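Local coordinates for ornithine carbamoyltransferase, mitochondrial (Coccidioides immitis, PDB 3SDS), which catalyses the transfer of a carbamoyl group from carbamoyl phosphate to L-ornithine, giving L-citrulline and phosphate in arginine biosynthesis, at residues K235-E238 against G244-T247. Sequence-based numbering, arbitrary orientation.
Sequences KARE and GNLT
Arg237 reaches from the C-terminal end region of helix 227-237 to Gly244 and Asn245, just ahead of strand 246-249, so the contact spans the loop that joins helix to strand in a beta-alpha-beta unit. That unit, strand 214-218, helix 227-237 and strand 246-249, belongs to the Rossmann-like Asp/Orn-binding domain, and its second strand lies at the border of the parallel sheet within this chain. The backbones stay well apart, with CA of Arg237 and CA of Gly244 7.8 Å from each other, and the gap is spanned mainly by one long side chain.

Among the direct polar approaches, the closest is between NH2 of Arg237 and OD1 of Asn245, 2.7 Å apart. The oxygen sits at the edge of the guanidinium, near its plane, and the amide plane is turned 30° from that of the guanidinium. The arginine chain runs extended from CG to NE and meets the asparagine side chain at about a right angle. Although the CB of Asn245 points away from the helix, its CG stands beside the backbone N (chi1 -63°), and from there the amide turns OD1 back to the arginine. The carbonyl of Gly244 is a looser neighbour, its O lying obliquely 4.0 Å from NH2.

On the strand side the backbone is already tied into the sheet: Asn245 shares a backbone hydrogen bond with Val215, its N donates to OD1 of Asn214, and Thr247 continues the ladder with Val215 and Val217. The contact is small, burying 101 Å² in all, and lies away from the residues thought, from related enzymes, to bind substrate.

Water completes the link: one molecule accepts a hydrogen bond from NE of Arg237 at 2.9 Å and a weak one from N of Leu246 at 3.4 Å.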
ATOM      1  N   LYS A 235     -34.811   3.073 -22.171  1.00 55.28           N
ATOM      2  CA  LYS A 235     -34.817   4.489 -21.716  1.00 56.14           C
ATOM      3  C   LYS A 235     -33.654   5.304 -22.287  1.00 55.71           C
ATOM      4  O   LYS A 235     -33.793   6.511 -22.549  1.00 56.30           O
ATOM      5  CB  LYS A 235     -34.822   4.607 -20.184  1.00 55.82           C
ATOM      6  N   ALA A 236     -32.517   4.631 -22.480  1.00 54.87           N
ATOM      7  CA  ALA A 236     -31.350   5.221 -23.128  1.00 54.30           C
ATOM      8  C   ALA A 236     -31.600   5.612 -24.597  1.00 55.42           C
ATOM      9  O   ALA A 236     -30.879   6.451 -25.147  1.00 55.21           O
ATOM     10  CB  ALA A 236     -30.150   4.297 -23.002  1.00 52.77           C
ATOM     11  N   ARG A 237     -32.623   5.027 -25.222  1.00 57.05           N
ATOM     12  CA  ARG A 237     -32.998   5.405 -26.591  1.00 58.89           C
ATOM     13  C   ARG A 237     -33.446   6.855 -26.729  1.00 60.03           C
ATOM     14  O   ARG A 237     -33.133   7.501 -27.723  1.00 60.80           O
ATOM     15  CB  ARG A 237     -34.061   4.475 -27.150  1.00 59.89           C
ATOM     16  CG  ARG A 237     -33.469   3.228 -27.757  1.00 61.77           C
ATOM     17  CD  ARG A 237     -34.486   2.099 -27.842  1.00 65.86           C
ATOM     18  NE  ARG A 237     -34.115   1.167 -28.899  1.00 68.47           N
ATOM     19  CZ  ARG A 237     -34.476   1.312 -30.176  1.00 71.93           C
ATOM     20  NH1 ARG A 237     -35.235   2.348 -30.541  1.00 72.80           N
ATOM     21  NH2 ARG A 237     -34.091   0.419 -31.089  1.00 72.63           N
ATOM     22  N   GLU A 238     -34.147   7.359 -25.716  1.00 60.76           N
ATOM     23  CA  GLU A 238     -34.743   8.709 -25.713  1.00 62.40           C
ATOM     24  C   GLU A 238     -33.786   9.873 -26.079  1.00 62.01           C
ATOM     25  O   GLU A 238     -32.704  10.034 -25.485  1.00 60.72           O
ATOM     26  CB  GLU A 238     -35.401   8.946 -24.349  1.00 62.83           C
ATOM     27  CG  GLU A 238     -36.260  10.189 -24.215  1.00 66.45           C
ATOM     28  CD  GLU A 238     -37.540   9.918 -23.422  1.00 70.49           C
ATOM     29  OE1 GLU A 238     -37.684   8.783 -22.903  1.00 70.27           O
ATOM     30  OE2 GLU A 238     -38.408  10.828 -23.339  1.00 72.50           O
ATOM     31  N   GLY A 244     -28.831   2.702 -31.182  1.00 54.98           N
ATOM     32  CA  GLY A 244     -28.471   1.304 -31.435  1.00 55.45           C
ATOM     33  C   GLY A 244     -29.559   0.287 -31.088  1.00 56.36           C
ATOM     34  O   GLY A 244     -30.200   0.375 -30.025  1.00 56.37           O
ATOM     35  N   ASN A 245     -29.751  -0.700 -31.966  1.00 57.06           N
ATOM     36  CA  ASN A 245     -30.835  -1.675 -31.808  1.00 58.07           C
ATOM     37  C   ASN A 245     -30.451  -2.933 -31.034  1.00 57.32           C
ATOM     38  O   ASN A 245     -29.318  -3.395 -31.148  1.00 57.24           O
ATOM     39  CB  ASN A 245     -31.362  -2.057 -33.181  1.00 59.59           C
ATOM     40  CG  ASN A 245     -31.959  -0.871 -33.916  1.00 61.26           C
ATOM     41  OD1 ASN A 245     -32.789  -0.144 -33.360  1.00 62.41           O
ATOM     42  ND2 ASN A 245     -31.542  -0.669 -35.169  1.00 61.46           N
ATOM     43  N   LEU A 246     -31.385  -3.482 -30.253  1.00 57.36           N
ATOM     44  CA  LEU A 246     -31.146  -4.726 -29.495  1.00 56.73           C
ATOM     45  C   LEU A 246     -31.787  -6.004 -30.065  1.00 57.91           C
ATOM     46  O   LEU A 246     -32.980  -6.031 -30.397  1.00 58.67           O
ATOM     47  CB  LEU A 246     -31.568  -4.570 -28.041  1.00 56.32           C
ATOM     48  CG  LEU A 246     -31.138  -5.716 -27.128  1.00 55.70           C
ATOM     49  CD1 LEU A 246     -29.610  -5.845 -27.103  1.00 55.22           C
ATOM     50  CD2 LEU A 246     -31.686  -5.536 -25.727  1.00 54.85           C
ATOM     51  N   THR A 247     -30.977  -7.061 -30.142  1.00 57.66           N
ATOM     52  CA  THR A 247     -31.413  -8.377 -30.622  1.00 58.41           C
ATOM     53  C   THR A 247     -31.103  -9.460 -29.581  1.00 58.00           C
ATOM     54  O   THR A 247     -29.977  -9.528 -29.064  1.00 57.12           O
ATOM     55  CB  THR A 247     -30.767  -8.688 -31.993  1.00 58.94           C
ATOM     56  OG1 THR A 247     -31.449  -7.930 -32.996  1.00 60.38           O
ATOM     57  CG2 THR A 247     -30.833 -10.188 -32.362  1.00 59.45           C
TER
HETATM   58  O   HOH W   1     -33.330  -1.567 -28.166  1.00 37.20           O